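Local coordinates for putative silent information regulator 2 (Leishmania infantum, PDB 5OL0), which holds a zinc ion and probably deacetylates acetyl-lysine side chains of target proteins in an NAD-dependent reaction, releasing nicotinamide, as a class I sirtuin, at residues L24-R29 and L293-G298. Numbering follows the deposited sequence.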
loop_
_atom_site.group_PDB
_atom_site.type_symbol
_atom_site.label_atom_id
_atom_site.label_comp_id
_atom_site.label_asym_id
_atom_site.label_seq_id
_atom_site.Cartn_x
_atom_site.Cartn_y
_atom_site.Cartn_z
ATOM N N LEU A 24 20.314 -10.423 1.337
ATOM C CA LEU A 24 19.431 -9.884 0.348
ATOM C C LEU A 24 20.140 -8.836 -0.466
ATOM O O LEU A 24 20.000 -8.797 -1.701
ATOM C CB LEU A 24 18.181 -9.285 1.053
ATOM C CG LEU A 24 17.219 -8.511 0.138
ATOM C CD1 LEU A 24 16.760 -9.406 -0.945
ATOM C CD2 LEU A 24 16.027 -7.965 0.929
ATOM N N ALA A 25 20.843 -7.918 0.211
ATOM C CA ALA A 25 21.558 -6.869 -0.523
ATOM C C ALA A 25 22.618 -7.469 -1.464
ATOM O O ALA A 25 22.735 -7.026 -2.623
ATOM C CB ALA A 25 22.230 -5.897 0.422
ATOM N N HIS A 26 23.387 -8.425 -0.944
ATOM C CA HIS A 26 24.351 -9.226 -1.767
ATOM C C HIS A 26 23.691 -9.835 -2.963
ATOM O O HIS A 26 24.235 -9.763 -4.077
ATOM C CB HIS A 26 24.937 -10.436 -1.016
ATOM C CG HIS A 26 26.170 -10.156 -0.214
ATOM N ND1 HIS A 26 27.415 -9.999 -0.794
ATOM C CD2 HIS A 26 26.372 -10.119 1.131
ATOM C CE1 HIS A 26 28.317 -9.823 0.162
ATOM N NE2 HIS A 26 27.710 -9.892 1.337
ATOM N N TYR A 27 22.538 -10.466 -2.752
ATOM C CA TYR A 27 21.842 -11.153 -3.845
ATOM C C TYR A 27 21.433 -10.137 -4.918
ATOM O O TYR A 27 21.662 -10.355 -6.119
ATOM C CB TYR A 27 20.616 -11.909 -3.328
ATOM C CG TYR A 27 19.754 -12.648 -4.373
ATOM C CD1 TYR A 27 18.745 -11.961 -5.121
ATOM C CD2 TYR A 27 19.874 -14.036 -4.561
ATOM C CE1 TYR A 27 17.958 -12.626 -6.075
ATOM C CE2 TYR A 27 19.043 -14.731 -5.483
ATOM C CZ TYR A 27 18.099 -14.035 -6.232
ATOM O OH TYR A 27 17.319 -14.676 -7.159
ATOM N N ILE A 28 20.842 -9.030 -4.493
ATOM C CA ILE A 28 20.482 -7.942 -5.434
ATOM C C ILE A 28 21.708 -7.437 -6.248
ATOM O O ILE A 28 21.617 -7.231 -7.486
ATOM C CB ILE A 28 19.825 -6.770 -4.698
ATOM C CG1 ILE A 28 18.373 -7.153 -4.242
ATOM C CG2 ILE A 28 19.767 -5.548 -5.571
ATOM C CD1 ILE A 28 17.831 -6.193 -3.216
ATOM N N ARG A 29 22.829 -7.254 -5.567
ATOM C CA ARG A 29 24.022 -6.725 -6.229
ATOM C C ARG A 29 24.704 -7.772 -7.084
ATOM O O ARG A 29 24.866 -7.537 -8.272
ATOM C CB ARG A 29 24.994 -6.109 -5.239
ATOM C CG ARG A 29 24.447 -4.787 -4.698
ATOM C CD ARG A 29 25.261 -4.237 -3.523
ATOM N NE ARG A 29 26.333 -3.341 -3.950
ATOM C CZ ARG A 29 27.061 -2.571 -3.139
ATOM N NH1 ARG A 29 26.863 -2.584 -1.820
ATOM N NH2 ARG A 29 28.010 -1.786 -3.655
ATOM N N LEU A 293 18.839 -2.293 5.092
ATOM C CA LEU A 293 18.967 -2.743 3.709
ATOM C C LEU A 293 19.674 -1.754 2.816
ATOM O O LEU A 293 20.595 -2.105 2.009
ATOM C CB LEU A 293 17.600 -3.162 3.135
ATOM C CG LEU A 293 17.528 -3.655 1.717
ATOM C CD1 LEU A 293 18.484 -4.821 1.478
ATOM C CD2 LEU A 293 16.076 -4.060 1.433
ATOM N N ALA A 294 19.315 -0.505 2.993
ATOM C CA ALA A 294 19.928 0.581 2.256
ATOM C C ALA A 294 21.437 0.665 2.505
ATOM O O ALA A 294 22.214 0.818 1.539
ATOM C CB ALA A 294 19.269 1.889 2.597
ATOM N N GLU A 295 21.841 0.559 3.765
ATOM C CA GLU A 295 23.253 0.525 4.105
ATOM C C GLU A 295 23.971 -0.518 3.290
ATOM O O GLU A 295 24.934 -0.224 2.600
ATOM C CB GLU A 295 23.504 0.157 5.553
ATOM C CG GLU A 295 22.933 1.048 6.627
ATOM C CD GLU A 295 23.274 0.485 8.002
ATOM O OE1 GLU A 295 24.477 0.204 8.204
ATOM O OE2 GLU A 295 22.366 0.307 8.859
ATOM N N TYR A 296 23.450 -1.744 3.310
ATOM C CA TYR A 296 24.140 -2.823 2.627
ATOM C C TYR A 296 24.123 -2.677 1.115
ATOM O O TYR A 296 24.987 -3.212 0.448
ATOM C CB TYR A 296 23.555 -4.163 3.040
ATOM C CG TYR A 296 23.844 -4.544 4.464
ATOM C CD1 TYR A 296 25.180 -4.661 4.928
ATOM C CD2 TYR A 296 22.818 -4.839 5.356
ATOM C CE1 TYR A 296 25.456 -5.026 6.240
ATOM C CE2 TYR A 296 23.090 -5.224 6.663
ATOM C CZ TYR A 296 24.387 -5.299 7.095
ATOM O OH TYR A 296 24.600 -5.678 8.373
ATOM N N LEU A 297 23.144 -1.950 0.575
ATOM C CA LEU A 297 23.054 -1.691 -0.829
ATOM C C LEU A 297 23.951 -0.510 -1.293
ATOM O O LEU A 297 24.012 -0.208 -2.481
ATOM C CB LEU A 297 21.581 -1.454 -1.196
ATOM C CG LEU A 297 20.725 -2.722 -1.316
ATOM C CD1 LEU A 297 19.299 -2.243 -1.546
ATOM C CD2 LEU A 297 21.162 -3.581 -2.481
ATOM N N GLY A 298 24.615 0.175 -0.371
ATOM C CA GLY A 298 25.405 1.329 -0.721
ATOM C C GLY A 298 24.548 2.560 -0.949
ATOM O O GLY A 298 24.985 3.506 -1.625
#
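Ala25 points its methyl at the last turn of helix 286-296, meeting the CB of Tyr296 at 3.4 Å; the CA atoms of Ala25 and Leu297 are 5.4 Å apart. The Tyr296 ring leads away from the contact, leaving its CB as the part of the side chain that meets Ala25. Leu297 starts from the far side of its backbone, but with CG beside its own N (chi1 -78°) the chain swings back and lays CD2 against Ala25, 3.8 Å from Ala25 O. The same methyl meets CG2 of Ile28 at 3.9 Å. Deeper in, Leu24 CD2 rests 3.9 Å from Leu293 CD2. Both helices flank the parallel sheet of the sirtuin Rossmann-type domain: Leu24 and Ile28 also reach Leu213 on strand 213-217, while Leu293 and Leu297 lean on Phe110 of helix 106-116. At the exposed end, the Arg29 chain bends at chi3 (91°) and slides past Leu297 in the opposite direction. Its NH1 gives a bent hydrogen bond (136° at the hydrogen) to Tyr296 O, which lies at the guanidinium edge, 3.0 Å from NH1. Leu297 O sits over one face, 3.7 Å above the plane and offset toward the rim. Gly298, with positive phi, ends the helix in a Schellman motif.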